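Local coordinates for protein lipoteichoic acid primase (Listeria monocytogenes, PDB 4UOP) that is a sulfatase-family enzyme of the alpha/beta type whose extracellular catalytic domain holds a magnesium ion, at residues B[187-197]-B[218-229]; B[239-247]-B[293-301]. All coordinates share one frame; numbering follows the deposited sequence.

Interaction 1: B[187-197]-B[218-229]; sequences IGFSPSDEVLY and LISVSSHMPFDI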
loop_
_atom_site.group_PDB
_atom_site.type_symbol
_atom_site.label_atom_id
_atom_site.label_comp_id
_atom_site.label_asym_id
_atom_site.label_seq_id
_atom_site.Cartn_x
_atom_site.Cartn_y
_atom_site.Cartn_z
ATOM N N ILE B 187 1.292 11.877 -26.024
ATOM C CA ILE B 187 2.372 10.905 -25.844
ATOM C C ILE B 187 1.961 10.080 -24.635
ATOM O O ILE B 187 1.717 10.628 -23.552
ATOM C CB ILE B 187 3.738 11.582 -25.616
ATOM C CG1 ILE B 187 4.185 12.272 -26.904
ATOM C CG2 ILE B 187 4.783 10.570 -25.152
ATOM C CD1 ILE B 187 5.527 12.974 -26.814
ATOM N N GLY B 188 1.858 8.768 -24.823
ATOM C CA GLY B 188 1.242 7.918 -23.818
ATOM C C GLY B 188 -0.256 8.170 -23.789
ATOM O O GLY B 188 -0.935 7.969 -24.796
ATOM N N PHE B 189 -0.773 8.636 -22.655
ATOM C CA PHE B 189 -2.222 8.809 -22.491
ATOM C C PHE B 189 -2.677 10.263 -22.379
ATOM O O PHE B 189 -3.858 10.509 -22.146
ATOM C CB PHE B 189 -2.724 8.043 -21.259
ATOM C CG PHE B 189 -2.875 6.568 -21.468
ATOM C CD1 PHE B 189 -3.979 6.052 -22.152
ATOM C CD2 PHE B 189 -1.944 5.686 -20.945
ATOM C CE1 PHE B 189 -4.131 4.689 -22.328
ATOM C CE2 PHE B 189 -2.094 4.324 -21.121
ATOM C CZ PHE B 189 -3.188 3.824 -21.812
ATOM N N SER B 190 -1.770 11.222 -22.544
ATOM C CA SER B 190 -2.165 12.625 -22.442
ATOM C C SER B 190 -1.192 13.533 -23.208
ATOM O O SER B 190 -0.141 13.074 -23.677
ATOM C CB SER B 190 -2.330 13.021 -20.959
ATOM O OG SER B 190 -1.097 13.047 -20.288
ATOM N N PRO B 191 -1.550 14.815 -23.371
ATOM C CA PRO B 191 -0.676 15.665 -24.153
ATOM C C PRO B 191 0.774 15.669 -23.656
ATOM O O PRO B 191 1.038 15.514 -22.453
ATOM C CB PRO B 191 -1.331 17.039 -24.044
ATOM C CG PRO B 191 -2.787 16.738 -23.863
ATOM C CD PRO B 191 -2.847 15.455 -23.088
ATOM N N SER B 192 1.687 15.857 -24.598
ATOM C CA SER B 192 3.110 15.740 -24.355
ATOM C C SER B 192 3.601 16.806 -23.387
ATOM O O SER B 192 2.917 17.811 -23.164
ATOM C CB SER B 192 3.858 15.884 -25.673
ATOM O OG SER B 192 3.692 17.186 -26.196
ATOM N N ASP B 193 4.792 16.582 -22.831
ATOM C CA ASP B 193 5.475 17.616 -22.057
ATOM C C ASP B 193 5.644 18.902 -22.878
ATOM O O ASP B 193 5.619 19.984 -22.313
ATOM C CB ASP B 193 6.853 17.150 -21.580
ATOM C CG ASP B 193 6.789 16.064 -20.511
ATOM O OD1 ASP B 193 5.692 15.701 -20.020
ATOM O OD2 ASP B 193 7.877 15.568 -20.159
ATOM N N GLU B 194 5.851 18.796 -24.197
ATOM C CA GLU B 194 5.929 19.998 -25.028
ATOM C C GLU B 194 4.652 20.834 -24.912
ATOM O O GLU B 194 4.717 22.040 -24.798
ATOM C CB GLU B 194 6.195 19.673 -26.504
ATOM C CG GLU B 194 6.408 20.915 -27.360
ATOM C CD GLU B 194 7.004 20.616 -28.734
ATOM O OE1 GLU B 194 6.952 19.453 -29.185
ATOM O OE2 GLU B 194 7.538 21.559 -29.366
ATOM N N VAL B 195 3.497 20.182 -24.929
ATOM C CA VAL B 195 2.212 20.884 -24.810
ATOM C C VAL B 195 2.061 21.459 -23.384
ATOM O O VAL B 195 1.567 22.578 -23.208
ATOM C CB VAL B 195 1.037 19.948 -25.155
ATOM C CG1 VAL B 195 -0.298 20.601 -24.855
ATOM C CG2 VAL B 195 1.098 19.529 -26.632
ATOM N N LEU B 196 2.503 20.697 -22.381
ATOM C CA LEU B 196 2.478 21.161 -20.986
ATOM C C LEU B 196 3.175 22.502 -20.877
ATOM O O LEU B 196 2.580 23.497 -20.416
ATOM C CB LEU B 196 3.149 20.134 -20.057
ATOM C CG LEU B 196 3.435 20.582 -18.619
ATOM C CD1 LEU B 196 2.127 20.767 -17.866
ATOM C CD2 LEU B 196 4.330 19.576 -17.933
ATOM N N TYR B 197 4.413 22.561 -21.369
ATOM C CA TYR B 197 5.212 23.766 -21.210
ATOM C C TYR B 197 4.729 24.912 -22.107
ATOM O O TYR B 197 4.708 26.073 -21.693
ATOM C CB TYR B 197 6.689 23.476 -21.463
ATOM C CG TYR B 197 7.285 22.464 -20.509
ATOM C CD1 TYR B 197 7.143 22.613 -19.125
ATOM C CD2 TYR B 197 7.994 21.370 -20.976
ATOM C CE1 TYR B 197 7.673 21.681 -18.252
ATOM C CE2 TYR B 197 8.549 20.445 -20.111
ATOM C CZ TYR B 197 8.377 20.596 -18.732
ATOM O OH TYR B 197 8.905 19.654 -17.864
ATOM N N LEU B 218 4.342 22.376 -12.075
ATOM C CA LEU B 218 4.117 21.624 -13.296
ATOM C C LEU B 218 4.500 20.173 -13.053
ATOM O O LEU B 218 5.571 19.888 -12.492
ATOM C CB LEU B 218 4.935 22.204 -14.447
ATOM C CG LEU B 218 4.551 23.606 -14.915
ATOM C CD1 LEU B 218 5.198 24.674 -14.059
ATOM C CD2 LEU B 218 4.964 23.841 -16.360
ATOM N N ILE B 219 3.632 19.247 -13.458
ATOM C CA ILE B 219 3.852 17.831 -13.268
ATOM C C ILE B 219 4.003 17.232 -14.670
ATOM O O ILE B 219 3.073 17.221 -15.384
ATOM C CB ILE B 219 2.651 17.164 -12.564
ATOM C CG1 ILE B 219 2.253 17.973 -11.332
ATOM C CG2 ILE B 219 2.958 15.762 -12.139
ATOM C CD1 ILE B 219 3.297 17.938 -10.297
ATOM N N SER B 220 5.193 16.752 -15.000
ATOM C CA SER B 220 5.466 16.163 -16.307
ATOM C C SER B 220 4.878 14.775 -16.433
ATOM O O SER B 220 4.471 14.232 -15.447
ATOM C CB SER B 220 6.952 16.143 -16.601
ATOM O OG SER B 220 7.537 15.056 -16.037
ATOM N N VAL B 221 4.763 14.243 -17.649
ATOM C CA VAL B 221 4.167 12.946 -17.800
ATOM C C VAL B 221 4.722 12.074 -18.913
ATOM O O VAL B 221 4.489 10.946 -18.910
ATOM C CB VAL B 221 2.636 13.030 -17.876
ATOM C CG1 VAL B 221 2.207 13.372 -19.260
ATOM C CG2 VAL B 221 1.979 11.750 -17.437
ATOM N N SER B 222 5.431 12.667 -19.842
ATOM C CA SER B 222 5.848 11.941 -21.037
ATOM C C SER B 222 6.807 10.783 -20.738
ATOM O O SER B 222 6.919 9.865 -21.502
ATOM C CB SER B 222 6.422 12.871 -22.097
ATOM O OG SER B 222 5.439 13.695 -22.606
ATOM N N SER B 223 7.544 10.907 -19.655
ATOM C CA SER B 223 8.448 9.848 -19.239
ATOM C C SER B 223 7.816 8.853 -18.238
ATOM O O SER B 223 8.534 8.120 -17.533
ATOM C CB SER B 223 9.766 10.439 -18.727
ATOM O OG SER B 223 9.526 11.464 -17.760
ATOM N N HIS B 224 6.485 8.787 -18.199
ATOM C CA HIS B 224 5.774 7.744 -17.439
ATOM C C HIS B 224 5.919 6.423 -18.205
ATOM O O HIS B 224 5.962 6.425 -19.447
ATOM C CB HIS B 224 4.283 8.078 -17.319
ATOM C CG HIS B 224 3.584 7.398 -16.178
ATOM N ND1 HIS B 224 3.190 6.076 -16.213
ATOM C CD2 HIS B 224 3.213 7.866 -14.963
ATOM C CE1 HIS B 224 2.588 5.766 -15.074
ATOM N NE2 HIS B 224 2.590 6.836 -14.298
ATOM N N MET B 225 5.958 5.317 -17.472
ATOM C CA MET B 225 5.966 3.971 -18.071
ATOM C C MET B 225 4.651 3.793 -18.837
ATOM O O MET B 225 3.622 4.330 -18.414
ATOM C CB MET B 225 6.115 2.939 -16.953
ATOM C CG MET B 225 6.453 1.511 -17.362
ATOM S SD MET B 225 6.360 0.322 -15.996
ATOM C CE MET B 225 7.880 0.600 -15.118
ATOM N N PRO B 226 4.676 3.095 -19.993
ATOM C CA PRO B 226 5.752 2.333 -20.629
ATOM C C PRO B 226 6.766 3.117 -21.470
ATOM O O PRO B 226 7.434 2.516 -22.293
ATOM C CB PRO B 226 4.973 1.367 -21.539
ATOM C CG PRO B 226 3.810 2.176 -21.984
ATOM C CD PRO B 226 3.426 3.004 -20.772
ATOM N N PHE B 227 6.892 4.428 -21.292
ATOM C CA PHE B 227 7.976 5.183 -21.952
ATOM C C PHE B 227 7.844 5.198 -23.478
ATOM O O PHE B 227 8.850 5.218 -24.186
ATOM C CB PHE B 227 9.360 4.641 -21.544
ATOM C CG PHE B 227 9.461 4.282 -20.091
ATOM C CD1 PHE B 227 9.252 5.243 -19.128
ATOM C CD2 PHE B 227 9.752 2.996 -19.688
ATOM C CE1 PHE B 227 9.316 4.929 -17.789
ATOM C CE2 PHE B 227 9.825 2.672 -18.333
ATOM C CZ PHE B 227 9.602 3.646 -17.383
ATOM N N ASP B 228 6.600 5.200 -23.961
ATOM C CA ASP B 228 6.316 5.174 -25.402
ATOM C C ASP B 228 6.435 6.564 -26.002
ATOM O O ASP B 228 5.597 7.418 -25.744
ATOM C CB ASP B 228 4.908 4.618 -25.651
ATOM C CG ASP B 228 4.572 4.512 -27.130
ATOM O OD1 ASP B 228 5.496 4.373 -27.963
ATOM O OD2 ASP B 228 3.366 4.553 -27.460
ATOM N N ILE B 229 7.493 6.783 -26.773
ATOM C CA ILE B 229 7.724 8.043 -27.448
ATOM C C ILE B 229 7.537 7.845 -28.965
ATOM O O ILE B 229 8.050 6.880 -29.519
ATOM C CB ILE B 229 9.162 8.506 -27.181
ATOM C CG1 ILE B 229 9.392 8.740 -25.673
ATOM C CG2 ILE B 229 9.517 9.731 -27.990
ATOM C CD1 ILE B 229 8.539 9.840 -25.068
HETATM O O HOH W 1 2.765 12.932 -22.423
HETATM O O HOH W 2 7.994 13.569 -18.241
#

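Interaction 2: B[239-247]-B[293-301]; sequences PSDLKDTEL and LPEEQKKYV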
loop_
_atom_site.group_PDB
_atom_site.type_symbol
_atom_site.label_atom_id
_atom_site.label_comp_id
_atom_site.label_asym_id
_atom_site.label_seq_id
_atom_site.Cartn_x
_atom_site.Cartn_y
_atom_site.Cartn_z
ATOM N N PRO B 239 22.166 1.372 -28.800
ATOM C CA PRO B 239 22.860 0.099 -29.104
ATOM C C PRO B 239 21.932 -1.109 -28.962
ATOM O O PRO B 239 20.884 -1.010 -28.319
ATOM C CB PRO B 239 23.990 0.050 -28.089
ATOM C CG PRO B 239 23.623 1.007 -27.004
ATOM C CD PRO B 239 22.719 2.040 -27.605
ATOM N N SER B 240 22.309 -2.242 -29.550
ATOM C CA SER B 240 21.390 -3.382 -29.646
ATOM C C SER B 240 21.030 -3.992 -28.294
ATOM O O SER B 240 19.981 -4.631 -28.160
ATOM C CB SER B 240 21.967 -4.467 -30.569
ATOM O OG SER B 240 23.067 -5.114 -29.950
ATOM N N ASP B 241 21.880 -3.805 -27.290
ATOM C CA ASP B 241 21.524 -4.285 -25.966
ATOM C C ASP B 241 20.541 -3.361 -25.227
ATOM O O ASP B 241 20.121 -3.698 -24.128
ATOM C CB ASP B 241 22.752 -4.615 -25.127
ATOM C CG ASP B 241 23.595 -3.420 -24.763
ATOM O OD1 ASP B 241 23.230 -2.260 -25.038
ATOM O OD2 ASP B 241 24.681 -3.663 -24.208
ATOM N N LEU B 242 20.158 -2.247 -25.854
ATOM C CA LEU B 242 19.074 -1.390 -25.356
ATOM C C LEU B 242 17.847 -1.271 -26.259
ATOM O O LEU B 242 16.747 -0.999 -25.780
ATOM C CB LEU B 242 19.595 0.004 -25.135
ATOM C CG LEU B 242 20.514 0.140 -23.933
ATOM C CD1 LEU B 242 21.185 1.494 -23.934
ATOM C CD2 LEU B 242 19.745 -0.085 -22.646
ATOM N N LYS B 243 18.003 -1.519 -27.553
ATOM C CA LYS B 243 16.954 -1.189 -28.491
ATOM C C LYS B 243 15.787 -2.114 -28.175
ATOM O O LYS B 243 15.991 -3.291 -27.894
ATOM C CB LYS B 243 17.421 -1.356 -29.947
ATOM C CG LYS B 243 16.546 -0.627 -30.968
ATOM C CD LYS B 243 17.019 -0.854 -32.390
ATOM C CE LYS B 243 18.129 0.105 -32.779
ATOM N NZ LYS B 243 17.613 1.367 -33.373
ATOM N N ASP B 244 14.577 -1.556 -28.180
ATOM C CA ASP B 244 13.322 -2.278 -27.890
ATOM C C ASP B 244 13.297 -3.026 -26.533
ATOM O O ASP B 244 12.670 -4.086 -26.379
ATOM C CB ASP B 244 12.989 -3.189 -29.074
ATOM C CG ASP B 244 12.735 -2.405 -30.373
ATOM O OD1 ASP B 244 12.837 -1.157 -30.366
ATOM O OD2 ASP B 244 12.427 -3.035 -31.413
ATOM N N THR B 245 13.959 -2.425 -25.546
ATOM C CA THR B 245 13.973 -2.906 -24.155
ATOM C C THR B 245 13.375 -1.813 -23.278
ATOM O O THR B 245 13.348 -0.667 -23.696
ATOM C CB THR B 245 15.402 -3.187 -23.614
ATOM O OG1 THR B 245 16.164 -1.971 -23.487
ATOM C CG2 THR B 245 16.163 -4.183 -24.515
ATOM N N GLU B 246 12.936 -2.155 -22.070
ATOM C CA GLU B 246 12.382 -1.170 -21.147
ATOM C C GLU B 246 13.361 -0.036 -20.881
ATOM O O GLU B 246 12.972 1.127 -20.932
ATOM C CB GLU B 246 11.967 -1.812 -19.816
ATOM C CG GLU B 246 11.576 -0.801 -18.743
ATOM C CD GLU B 246 11.028 -1.447 -17.483
ATOM O OE1 GLU B 246 11.810 -2.071 -16.730
ATOM O OE2 GLU B 246 9.812 -1.311 -17.239
ATOM N N LEU B 247 14.615 -0.365 -20.587
ATOM C CA LEU B 247 15.615 0.658 -20.289
ATOM C C LEU B 247 15.898 1.536 -21.495
ATOM O O LEU B 247 16.093 2.750 -21.362
ATOM C CB LEU B 247 16.920 0.063 -19.736
ATOM C CG LEU B 247 17.999 1.087 -19.341
ATOM C CD1 LEU B 247 17.503 1.996 -18.225
ATOM C CD2 LEU B 247 19.296 0.417 -18.913
ATOM N N LEU B 293 18.375 -5.172 -13.534
ATOM C CA LEU B 293 18.643 -5.049 -14.971
ATOM C C LEU B 293 19.365 -6.291 -15.484
ATOM O O LEU B 293 20.109 -6.929 -14.737
ATOM C CB LEU B 293 19.510 -3.817 -15.273
ATOM C CG LEU B 293 18.832 -2.450 -15.139
ATOM C CD1 LEU B 293 19.871 -1.338 -15.165
ATOM C CD2 LEU B 293 17.807 -2.246 -16.244
ATOM N N PRO B 294 19.188 -6.604 -16.780
ATOM C CA PRO B 294 20.097 -7.578 -17.384
ATOM C C PRO B 294 21.545 -7.160 -17.190
ATOM O O PRO B 294 21.867 -5.967 -17.253
ATOM C CB PRO B 294 19.722 -7.554 -18.870
ATOM C CG PRO B 294 18.326 -7.047 -18.915
ATOM C CD PRO B 294 18.158 -6.134 -17.718
ATOM N N GLU B 295 22.423 -8.137 -16.969
ATOM C CA GLU B 295 23.808 -7.844 -16.636
ATOM C C GLU B 295 24.482 -6.889 -17.607
ATOM O O GLU B 295 25.221 -5.998 -17.186
ATOM C CB GLU B 295 24.625 -9.142 -16.500
ATOM C CG GLU B 295 24.509 -9.780 -15.124
ATOM C CD GLU B 295 25.049 -8.890 -14.011
ATOM O OE1 GLU B 295 26.000 -8.114 -14.263
ATOM O OE2 GLU B 295 24.525 -8.971 -12.882
ATOM N N GLU B 296 24.231 -7.054 -18.902
ATOM C CA GLU B 296 24.915 -6.209 -19.880
ATOM C C GLU B 296 24.356 -4.776 -19.949
ATOM O O GLU B 296 25.002 -3.902 -20.533
ATOM C CB GLU B 296 24.944 -6.862 -21.266
ATOM C CG GLU B 296 23.674 -6.726 -22.095
ATOM C CD GLU B 296 22.573 -7.680 -21.683
ATOM O OE1 GLU B 296 22.794 -8.513 -20.778
ATOM O OE2 GLU B 296 21.485 -7.609 -22.288
ATOM N N GLN B 297 23.176 -4.546 -19.364
ATOM C CA GLN B 297 22.619 -3.183 -19.268
ATOM C C GLN B 297 23.129 -2.442 -18.041
ATOM O O GLN B 297 23.050 -1.210 -17.988
ATOM C CB GLN B 297 21.096 -3.219 -19.231
ATOM C CG GLN B 297 20.464 -3.628 -20.540
ATOM C CD GLN B 297 18.975 -3.404 -20.568
ATOM O OE1 GLN B 297 18.334 -3.200 -19.538
ATOM N NE2 GLN B 297 18.413 -3.411 -21.766
ATOM N N LYS B 298 23.673 -3.160 -17.063
ATOM C CA LYS B 298 24.138 -2.502 -15.832
ATOM C C LYS B 298 25.266 -1.494 -16.073
ATOM O O LYS B 298 25.389 -0.526 -15.326
ATOM C CB LYS B 298 24.542 -3.529 -14.773
ATOM C CG LYS B 298 23.344 -4.223 -14.166
ATOM C CD LYS B 298 23.728 -5.126 -13.011
ATOM C CE LYS B 298 22.531 -5.960 -12.590
ATOM N NZ LYS B 298 22.840 -6.800 -11.403
ATOM N N LYS B 299 26.052 -1.670 -17.137
ATOM C CA LYS B 299 27.105 -0.683 -17.457
ATOM C C LYS B 299 26.587 0.731 -17.795
ATOM O O LYS B 299 27.377 1.680 -17.850
ATOM C CB LYS B 299 27.981 -1.166 -18.607
ATOM C CG LYS B 299 27.290 -1.177 -19.958
ATOM C CD LYS B 299 28.283 -1.472 -21.080
ATOM C CE LYS B 299 27.581 -1.650 -22.409
ATOM N NZ LYS B 299 26.810 -2.925 -22.479
ATOM N N TYR B 300 25.282 0.861 -18.047
ATOM C CA TYR B 300 24.678 2.147 -18.360
ATOM C C TYR B 300 24.323 2.975 -17.133
ATOM O O TYR B 300 24.077 4.179 -17.255
ATOM C CB TYR B 300 23.446 1.950 -19.235
ATOM C CG TYR B 300 23.798 1.341 -20.574
ATOM C CD1 TYR B 300 24.610 2.026 -21.473
ATOM C CD2 TYR B 300 23.339 0.081 -20.930
ATOM C CE1 TYR B 300 24.951 1.472 -22.699
ATOM C CE2 TYR B 300 23.676 -0.476 -22.148
ATOM C CZ TYR B 300 24.480 0.229 -23.023
ATOM O OH TYR B 300 24.822 -0.308 -24.242
ATOM N N VAL B 301 24.280 2.326 -15.976
ATOM C CA VAL B 301 23.900 2.989 -14.737
ATOM C C VAL B 301 25.044 3.895 -14.333
ATOM O O VAL B 301 26.217 3.502 -14.413
ATOM C CB VAL B 301 23.608 1.966 -13.624
ATOM C CG1 VAL B 301 23.235 2.673 -12.321
ATOM C CG2 VAL B 301 22.507 1.002 -14.047
HETATM O O HOH W 3 19.448 -6.262 -23.244
HETATM O O HOH W 4 15.593 -3.110 -19.768
#

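Interaction 1: B[187-197]-B[218-229]
Asp193 and Ser222 interlock through matching first torsions: each swings its side chain back beside its own backbone N (chi1 -69° for Asp193, -68° for Ser222), so that each can serve the other's main chain. The setting is the alpha/beta fold of the sulfatase family, in which residues 218-229 run out of the C-terminal end of strand 214-219, an inner strand of the mixed sheet, and turn against the start of helix 193-209. Asp193 is the first residue of that helix, and its N donates to Ser222 OG over 3.0 Å. In return Asp193 OD1 accepts two consecutive amides from the type I turn that spans Val221 to His224. Val221 N arrives on the syn lone pair at 2.9 Å, along an almost straight bond (179°), whereas Ser222 N approaches the same oxygen from above the carboxylate plane at 3.1 Å. Two donors from different directions fix the rotation of the carboxylate. Its second oxygen, Asp193 OD2, takes a proton from a water 2.8 Å away that also reaches Ser220 OG and Ser223 OG. Both hydroxyls bond further to the backbone of Glu66, a magnesium ligand, which is consistent with a second-shell role behind the metal site. The helix end is completed by Ser192, the N-cap, whose OG accepts from Val195 N and also bonds Asp185. Van der Waals contacts close both flanks. At one, Ile187 CG2 rests on Ile229 CD1 at 3.8 Å; at the other, Leu196 CD2 lies against Ile219 O and Ser220 CA. Beyond Leu196, one turn into the helix, the ring of Tyr197 offers its edge rather than a face, and Leu218 CD2 sits near the ring plane, 3.7 Å from Tyr197 CD1.

Interaction 2: B[239-247]-B[293-301]
The N-terminal lead-in to helix 246-271 comprises a type II turn from Leu242 to the N-cap Thr245, and just ahead of the turn Asp241 is gripped by the side chains of Gln297, Lys299 and Tyr300. Gln297 reaches out with an extended chain and presents its amide nearly in plane to the backbone: NE2 donates to Asp241 O at 2.9 Å (173°). The same nitrogen makes a weak bond to Thr245 OG1, 3.2 Å away, while OE1 of Gln297 accepts from a water that in turn takes the N-H of Leu247. Residues 293-301, which follow strand 277-283 and the magnesium ligands Asp284 and His285 in this alpha/beta sulfatase-type fold, thus dock on the start of a long helix. Asp241 folds its carboxylate between its own N and carbonyl carbon (chi1 67°), facing two donors. Tyr300 OH gives its proton to the syn lone pair of Asp241 OD1 at 2.6 Å, with carboxylate and ring planes 89° apart. Lys299 NZ forms a salt bridge to Asp241 OD2, 2.8 Å away, nearly in line with the C-O bond, and is steadied by a second bond to Glu296 O. The Tyr300 ring is sandwiched: Leu242 CD1 makes a CH-pi contact with one face, 3.7 Å from the ring centroid, and Lys299 CG lies over the other. Where the helix begins, Leu247 CD2 meets Leu293 CD2 at 4.1 Å, the two side chains crossing at about a right angle.

Interactions 1 and 2 follow one another along the chain, the first closing at residue 229 before the second opens at residue 239, and their centres lie 22 Å apart. Strand 214-219 feeds interaction 1 and helix 246-271, next in sequence, begins in interaction 2; the same helix also covers Ser192 and Asp193. The two contacts meet where Glu246, at the start of that helix, packs against Met225 and Phe227. Interaction 1 is largely buried, beside the magnesium site, whereas interaction 2 lies farther from the centre of the chain and is partly buried. Together they illustrate how loops running from a central sheet are secured at the N-terminal ends of helices 193-209 and 246-271.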